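Malonyl CoA-acyl carrier protein transacylase (Bartonella henselae, PDB 3QAT) probably transfers the malonyl group from malonyl-CoA to the acyl carrier protein, supplying the extender unit for bacterial fatty acid biosynthesis. Local coordinates at residues S112-D115 against T116-L120; A130-V133 against G134-S137; V186-A189 against S190-G193. All blocks are in the same frame, centred on the assembly; numbering follows the deposited sequence. Where two conformers were deposited one is given.

Overall arrangement
The three contacts succeed one another along the acyltransferase chain. Contact 1 starts helix 113-129, in the large subdomain; contact 2, at its end, is the turn leading into strand 136-142; contact 3 ends helix 179-191, which packs on that strand in the smaller, ferredoxin-like subdomain. The centres of contacts 1 and 2 are about 26 Å apart, those of contacts 2 and 3 about 23 Å, and contacts 1 and 3, about 41 Å apart, lie on opposite sides of the chain's centre. None touches another. Contact 1 packs against helix 100-107, which begins at G100, the end of a G96-S98-G100 pattern consistent with the nucleophile elbow of this family.

Contact 1. Residues S112-D115 against T116-L120; sequences SLTD and TARLL
The carbonyls of S112, L113, T114 and D115 accept in turn from the backbone N of T116, A117, R118 and L119, four successive i to i+4 bonds that wind the first turns of helix 113-129. S112 is its N-cap: S112 OG accepts D115 N at 3.0 Å in a nearly straight bond (N-H...O 161°). S112 O is gripped twice from the next turn, by T116 N at 2.9 Å and by T116 OG1 at 2.8 Å. The hydroxyl comes from above the carbonyl plane, 41° out of it; chi1 of -56° sets OG1 beside its own backbone N, facing back to the cap. This buried threonine also packs on M70, Y102 and C106, which ties the helix start to helices 62-82 and 100-107.

On the flank facing helix 30-43, T114 and R118 run alongside each other, pointing the same way. T114 CG2 sits over the centre of one guanidinium face, 3.6 Å from R118 CZ, while the extended arginine gives its NE to A42 O and T114 OG1 pairs with E38 OE2. The negative charge of D115 in the first turn would probably suit the helix dipole. Its OD1 is 4.5 Å from R118 NH1, beyond a salt bridge. A water joins them instead: it donates to D115 OD1 at 2.7 Å and, lying in plane at the guanidinium edge, accepts from R118 NH1 at 3.2 Å.

Contact 2. Residues A130-V133 against G134-S137; sequences AVAV and GEGS
V131 meets E135 and G136 across a type II beta turn, A132 to E135, which carries the chain from the end of helix 113-129 into strand 136-142, an inner strand of the ferredoxin-like subdomain. V131 points inward across the bend. Its CG2 does the touching, 4.0 Å from G136 N and 4.2 Å from E135 CB, and the valine and glutamate side chains slide past each other in opposite directions. P205 and L210, from a separate loop, also pack on V131.

A132 supplies the acceptor that closes the turn: its O takes E135 N at 3.1 Å, the donor tilted 30° from the carbonyl plane. The same oxygen also lies 3.3 Å from E135 CB, beside the root of the glutamate side chain. Beyond that the extended chain brings the carboxylate back beside A132 CB, but E135 was modelled in two conformers and this closer approach is doubtful.

V133 and G134 occupy the two corners. The valine turns its side chain outward at the exposed apex; with CG2 anti to the backbone N (CG1 at chi1 58°), that methyl falls beside the peptide link, 3.3 Å from G134 N. G134 takes up the positive phi of the second corner, 84°, with no side chain to press on V133 O. The backbone of E135, at the end of the turn, bonds to that of A179 at the start of helix 179-191, and that of S137, in the strand, to G177. The side chain of S137 is buried, its OG hydrogen-bonded to P201 O.

Contact 3. Residues V186-A189 against S190-G193; sequences VEVA and SQKG
V188 O accepts K192 N at 2.9 Å, the donor nearly along the C=O axis, and this bond belongs to the last turn of helix 179-191, which ends in a Schellman motif. Two matching bonds precede it, Q191 N to E187 O and S190 N to V186 O, each 3.0 Å long. G193 leaves the helix with phi at 97°, and its N reaches back to S190 O at 3.1 Å.

V188 and K192 lie side by side, pointing the same way, and V188 CG1 meets K192 CE at 3.8 Å; the lysine's own CG is 3.4 Å from V188 O. Its chain stays extended until a bend at chi4, -75°, which carries the ammonium group away from the valine. Q191 also lies beside V188, pointing the same way, and folds at chi2 so that NE2 comes to 4.1 Å from the same CG1.

On the inner side the helix rests on the sheet of the ferredoxin-like subdomain: V186 packs on A139 and A197, A189 on L141 and A197. Neighbouring helix 146-155 contributes I152, which touches V188, K192 and the methyl CB of A189.

Contact 1. Residues S112-D115 against T116-L120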
ATOM      1  N   SER A 112       8.260 -15.206  -2.977  1.00  9.29           N
ATOM      2  CA  SER A 112       7.204 -16.221  -2.991  1.00  9.43           C
ATOM      3  C   SER A 112       6.002 -15.726  -2.191  1.00  8.74           C
ATOM      4  O   SER A 112       6.130 -14.837  -1.344  1.00  9.57           O
ATOM      5  CB  SER A 112       7.660 -17.552  -2.386  1.00  9.68           C
ATOM      6  OG  SER A 112       7.866 -17.468  -0.958  1.00  9.73           O
ATOM      7  N   LEU A 113       4.861 -16.355  -2.423  1.00  8.78           N
ATOM      8  CA  LEU A 113       3.665 -16.011  -1.641  1.00  8.28           C
ATOM      9  C   LEU A 113       3.838 -16.277  -0.140  1.00  8.38           C
ATOM     10  O   LEU A 113       3.469 -15.446   0.696  1.00  8.39           O
ATOM     11  CB  LEU A 113       2.451 -16.768  -2.185  1.00  8.40           C
ATOM     12  CG  LEU A 113       1.129 -16.498  -1.419  1.00  7.34           C
ATOM     13  CD1 LEU A 113       0.673 -15.024  -1.491  1.00  8.59           C
ATOM     14  CD2 LEU A 113       0.036 -17.369  -1.975  1.00 10.03           C
ATOM     15  N   THR A 114       4.414 -17.423   0.208  1.00  8.66           N
ATOM     16  CA  THR A 114       4.641 -17.720   1.613  1.00  8.41           C
ATOM     17  C   THR A 114       5.569 -16.679   2.275  1.00  8.28           C
ATOM     18  O   THR A 114       5.303 -16.196   3.394  1.00  8.80           O
ATOM     19  CB  THR A 114       5.170 -19.177   1.768  1.00  9.01           C
ATOM     20  OG1 THR A 114       4.043 -20.075   1.763  1.00 10.65           O
ATOM     21  CG2 THR A 114       5.959 -19.366   3.082  1.00  9.25           C
ATOM     22  N   ASP A 115       6.652 -16.303   1.582  1.00  8.07           N
ATOM     23  CA  ASP A 115       7.563 -15.306   2.131  1.00  7.87           C
ATOM     24  C   ASP A 115       6.925 -13.934   2.234  1.00  7.84           C
ATOM     25  O   ASP A 115       7.171 -13.216   3.188  1.00  7.71           O
ATOM     26  CB  ASP A 115       8.875 -15.264   1.328  1.00  8.43           C
ATOM     27  CG  ASP A 115       9.736 -16.499   1.569  1.00 11.70           C
ATOM     28  OD1 ASP A 115       9.497 -17.263   2.555  1.00 12.87           O
ATOM     29  OD2 ASP A 115      10.693 -16.701   0.781  1.00 14.55           O
ATOM     30  N   THR A 116       6.112 -13.566   1.239  1.00  8.22           N
ATOM     31  CA  THR A 116       5.453 -12.257   1.281  1.00  7.70           C
ATOM     32  C   THR A 116       4.488 -12.183   2.457  1.00  7.22           C
ATOM     33  O   THR A 116       4.440 -11.167   3.171  1.00  7.53           O
ATOM     34  CB  THR A 116       4.706 -11.995  -0.027  1.00  7.36           C
ATOM     35  OG1 THR A 116       5.634 -12.109  -1.127  1.00  7.49           O
ATOM     36  CG2 THR A 116       4.149 -10.558  -0.026  1.00  8.57           C
ATOM     37  N   ALA A 117       3.747 -13.271   2.689  1.00  7.07           N
ATOM     38  CA  ALA A 117       2.859 -13.305   3.864  1.00  6.41           C
ATOM     39  C   ALA A 117       3.640 -13.104   5.165  1.00  6.85           C
ATOM     40  O   ALA A 117       3.250 -12.300   6.013  1.00  6.52           O
ATOM     41  CB  ALA A 117       2.075 -14.618   3.911  1.00  7.41           C
ATOM     42  N   ARG A 118       4.752 -13.811   5.303  1.00  6.78           N
ATOM     43  CA  ARG A 118       5.532 -13.723   6.515  1.00  6.99           C
ATOM     44  C   ARG A 118       6.192 -12.357   6.661  1.00  7.48           C
ATOM     45  O   ARG A 118       6.234 -11.813   7.766  1.00  7.92           O
ATOM     46  CB  ARG A 118       6.575 -14.857   6.557  1.00  7.64           C
ATOM     47  CG  ARG A 118       5.946 -16.243   6.748  1.00  8.38           C
ATOM     48  CD  ARG A 118       6.993 -17.316   6.589  1.00 11.56           C
ATOM     49  NE  ARG A 118       6.391 -18.617   6.822  1.00 13.10           N
ATOM     50  CZ  ARG A 118       6.982 -19.771   6.545  1.00 17.36           C
ATOM     51  NH1 ARG A 118       8.190 -19.796   5.978  1.00 16.10           N
ATOM     52  NH2 ARG A 118       6.345 -20.903   6.822  1.00 19.07           N
ATOM     53  N   LEU A 119       6.680 -11.803   5.560  1.00  6.96           N
ATOM     54  CA  LEU A 119       7.290 -10.469   5.619  1.00  6.90           C
ATOM     55  C   LEU A 119       6.266  -9.446   6.088  1.00  6.44           C
ATOM     56  O   LEU A 119       6.608  -8.574   6.881  1.00  7.31           O
ATOM     57  CB  LEU A 119       7.861 -10.030   4.254  1.00  7.46           C
ATOM     58  CG  LEU A 119       9.159 -10.708   3.800  1.00  7.32           C
ATOM     59  CD1 LEU A 119       9.331 -10.434   2.307  1.00  8.78           C
ATOM     60  CD2 LEU A 119      10.359 -10.175   4.598  1.00  8.79           C
ATOM     61  N   LEU A 120       5.020  -9.553   5.597  1.00  6.97           N
ATOM     62  CA  LEU A 120       3.983  -8.574   5.969  1.00  7.07           C
ATOM     63  C   LEU A 120       3.493  -8.731   7.399  1.00  6.88           C
ATOM     64  O   LEU A 120       3.186  -7.749   8.064  1.00  7.47           O
ATOM     65  CB  LEU A 120       2.815  -8.580   4.967  1.00  6.87           C
ATOM     66  CG  LEU A 120       3.237  -7.995   3.613  1.00  6.71           C
ATOM     67  CD1 LEU A 120       2.095  -8.228   2.653  1.00  6.91           C
ATOM     68  CD2 LEU A 120       3.561  -6.495   3.746  1.00  7.85           C
TER
HETATM   69  O   HOH W   1       9.990 -17.322   5.187  1.00 19.07           O

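Contact 2. Residues A130-V133 against G134-S137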
ATOM      1  N   ALA A 130       6.379  -0.399  17.454  1.00 20.84           N
ATOM      2  CA  ALA A 130       7.482   0.553  17.331  1.00 21.28           C
ATOM      3  C   ALA A 130       7.491   1.633  18.426  1.00 22.08           C
ATOM      4  O   ALA A 130       8.550   1.938  18.976  1.00 21.94           O
ATOM      5  CB  ALA A 130       7.473   1.215  15.956  1.00 21.17           C
ATOM      6  N   VAL A 131       6.327   2.219  18.701  1.00 22.66           N
ATOM      7  CA  VAL A 131       6.235   3.263  19.728  1.00 24.45           C
ATOM      8  C   VAL A 131       5.192   2.869  20.758  1.00 25.14           C
ATOM      9  O   VAL A 131       4.194   2.206  20.452  1.00 25.31           O
ATOM     10  CB  VAL A 131       5.943   4.703  19.168  1.00 24.90           C
ATOM     11  CG1 VAL A 131       6.682   4.937  17.854  1.00 25.61           C
ATOM     12  CG2 VAL A 131       4.443   4.936  18.990  1.00 24.57           C
ATOM     13  N   ALA A 132       5.427   3.289  21.998  1.00 25.81           N
ATOM     14  CA  ALA A 132       4.481   3.031  23.060  1.00 26.37           C
ATOM     15  C   ALA A 132       3.139   3.667  22.759  1.00 26.53           C
ATOM     16  O   ALA A 132       3.048   4.689  22.068  1.00 25.96           O
ATOM     17  CB  ALA A 132       5.028   3.542  24.400  1.00 26.76           C
ATOM     18  N   VAL A 133       2.090   3.042  23.274  1.00 27.35           N
ATOM     19  CA  VAL A 133       0.734   3.512  23.089  1.00 27.82           C
ATOM     20  C   VAL A 133       0.629   4.996  23.499  1.00 28.02           C
ATOM     21  O   VAL A 133       1.238   5.432  24.485  1.00 28.73           O
ATOM     22  CB  VAL A 133      -0.279   2.622  23.874  1.00 28.59           C
ATOM     23  CG1 VAL A 133       0.045   2.601  25.364  1.00 30.61           C
ATOM     24  CG2 VAL A 133      -1.721   3.057  23.623  1.00 29.60           C
ATOM     25  N   GLY A 134      -0.104   5.756  22.692  1.00 27.01           N
ATOM     26  CA  GLY A 134      -0.340   7.163  22.961  1.00 25.87           C
ATOM     27  C   GLY A 134       0.745   8.110  22.503  1.00 24.38           C
ATOM     28  O   GLY A 134       0.555   9.332  22.527  1.00 25.27           O
ATOM     29  N   GLU A 135       1.882   7.574  22.074  1.00 22.02           N
ATOM     30  CA  GLU A 135       2.989   8.451  21.766  0.70 21.00           C
ATOM     31  C   GLU A 135       2.939   9.034  20.369  1.00 19.41           C
ATOM     32  O   GLU A 135       3.452  10.126  20.146  1.00 19.00           O
ATOM     33  CB  GLU A 135       4.302   7.773  22.058  0.70 21.74           C
ATOM     34  CG  GLU A 135       4.478   7.670  23.554  0.70 22.95           C
ATOM     35  CD  GLU A 135       5.674   6.879  23.942  0.70 26.14           C
ATOM     36  OE1 GLU A 135       6.428   6.461  23.043  0.70 26.61           O
ATOM     37  OE2 GLU A 135       5.842   6.671  25.158  0.70 27.91           O
ATOM     38  N   GLY A 136       2.292   8.312  19.454  1.00 17.61           N
ATOM     39  CA  GLY A 136       2.212   8.758  18.065  1.00 15.29           C
ATOM     40  C   GLY A 136       0.803   9.098  17.671  1.00 14.27           C
ATOM     41  O   GLY A 136      -0.161   8.736  18.350  1.00 15.40           O
ATOM     42  N   SER A 137       0.673   9.792  16.547  1.00 12.16           N
ATOM     43  CA  SER A 137      -0.631   9.974  15.899  1.00 11.67           C
ATOM     44  C   SER A 137      -0.395  10.168  14.416  1.00 10.28           C
ATOM     45  O   SER A 137       0.746  10.379  13.965  1.00 10.75           O
ATOM     46  CB  SER A 137      -1.342  11.245  16.417  1.00 12.06           C
ATOM     47  OG  SER A 137      -1.655  11.177  17.811  1.00 13.91           O
TER

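Contact 3. Residues V186-A189 against S190-G193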
ATOM      1  N   VAL A 186      -2.856  19.734  13.168  1.00 12.55           N
ATOM      2  CA  VAL A 186      -4.270  19.743  12.758  1.00 12.62           C
ATOM      3  C   VAL A 186      -4.914  21.120  13.012  1.00 13.20           C
ATOM      4  O   VAL A 186      -5.602  21.656  12.132  1.00 13.36           O
ATOM      5  CB  VAL A 186      -5.085  18.564  13.400  1.00 12.53           C
ATOM      6  CG1 VAL A 186      -6.573  18.719  13.153  1.00 14.44           C
ATOM      7  CG2 VAL A 186      -4.630  17.226  12.803  1.00 13.43           C
ATOM      8  N   GLU A 187      -4.682  21.680  14.202  1.00 13.83           N
ATOM      9  CA  GLU A 187      -5.187  23.024  14.538  1.00 15.14           C
ATOM     10  C   GLU A 187      -4.700  24.046  13.515  1.00 15.08           C
ATOM     11  O   GLU A 187      -5.512  24.820  12.977  1.00 16.18           O
ATOM     12  CB  GLU A 187      -4.746  23.424  15.947  1.00 16.63           C
ATOM     13  CG  GLU A 187      -5.359  22.556  17.032  1.00 20.10           C
ATOM     14  CD  GLU A 187      -4.678  22.722  18.388  1.00 26.84           C
ATOM     15  OE1 GLU A 187      -3.689  23.484  18.493  1.00 28.02           O
ATOM     16  OE2 GLU A 187      -5.133  22.071  19.359  1.00 30.06           O
ATOM     17  N   VAL A 188      -3.399  24.010  13.211  1.00 14.62           N
ATOM     18  CA  VAL A 188      -2.808  24.950  12.256  1.00 14.54           C
ATOM     19  C   VAL A 188      -3.374  24.754  10.845  1.00 14.17           C
ATOM     20  O   VAL A 188      -3.741  25.707  10.156  1.00 13.96           O
ATOM     21  CB  VAL A 188      -1.272  24.885  12.250  1.00 14.73           C
ATOM     22  CG1 VAL A 188      -0.707  25.871  11.223  1.00 15.52           C
ATOM     23  CG2 VAL A 188      -0.712  25.219  13.649  1.00 15.64           C
ATOM     24  N   ALA A 189      -3.489  23.496  10.414  1.00 14.13           N
ATOM     25  CA  ALA A 189      -4.068  23.223   9.099  1.00 14.20           C
ATOM     26  C   ALA A 189      -5.483  23.773   8.952  1.00 14.54           C
ATOM     27  O   ALA A 189      -5.837  24.344   7.901  1.00 14.52           O
ATOM     28  CB  ALA A 189      -4.065  21.719   8.829  1.00 13.71           C
ATOM     29  N   SER A 190      -6.297  23.583   9.998  1.00 15.13           N
ATOM     30  CA  SER A 190      -7.665  24.092  10.047  0.70 15.51           C
ATOM     31  C   SER A 190      -7.674  25.624   9.967  1.00 15.85           C
ATOM     32  O   SER A 190      -8.466  26.213   9.231  1.00 15.74           O
ATOM     33  CB  SER A 190      -8.331  23.643  11.349  0.70 16.42           C
ATOM     34  OG  SER A 190      -9.693  24.011  11.369  0.70 18.04           O
ATOM     35  N   GLN A 191      -6.788  26.255  10.730  1.00 15.79           N
ATOM     36  CA  GLN A 191      -6.667  27.728  10.729  1.00 16.76           C
ATOM     37  C   GLN A 191      -6.292  28.233   9.343  1.00 17.67           C
ATOM     38  O   GLN A 191      -6.844  29.218   8.853  1.00 17.45           O
ATOM     39  CB  GLN A 191      -5.637  28.187  11.775  1.00 16.32           C
ATOM     40  CG  GLN A 191      -5.257  29.689  11.673  1.00 17.89           C
ATOM     41  CD  GLN A 191      -4.025  29.923  10.822  1.00 17.51           C
ATOM     42  OE1 GLN A 191      -4.084  30.611   9.784  1.00 19.72           O
ATOM     43  NE2 GLN A 191      -2.902  29.372  11.250  1.00 16.48           N
ATOM     44  N   LYS A 192      -5.372  27.531   8.688  1.00 17.00           N
ATOM     45  CA  LYS A 192      -4.958  27.911   7.327  1.00 17.48           C
ATOM     46  C   LYS A 192      -5.979  27.639   6.234  1.00 17.10           C
ATOM     47  O   LYS A 192      -5.746  27.992   5.078  1.00 18.27           O
ATOM     48  CB  LYS A 192      -3.643  27.225   6.964  1.00 17.61           C
ATOM     49  CG  LYS A 192      -2.470  27.744   7.753  1.00 19.06           C
ATOM     50  CD  LYS A 192      -1.159  27.132   7.234  1.00 21.54           C
ATOM     51  CE  LYS A 192       0.045  27.704   7.949  1.00 23.69           C
ATOM     52  NZ  LYS A 192       0.392  29.096   7.515  1.00 28.05           N
ATOM     53  N   GLY A 193      -7.093  27.019   6.590  1.00 15.98           N
ATOM     54  CA  GLY A 193      -8.206  26.830   5.660  1.00 16.32           C
ATOM     55  C   GLY A 193      -8.254  25.478   4.979  1.00 16.05           C
ATOM     56  O   GLY A 193      -8.887  25.335   3.932  1.00 16.55           O
TER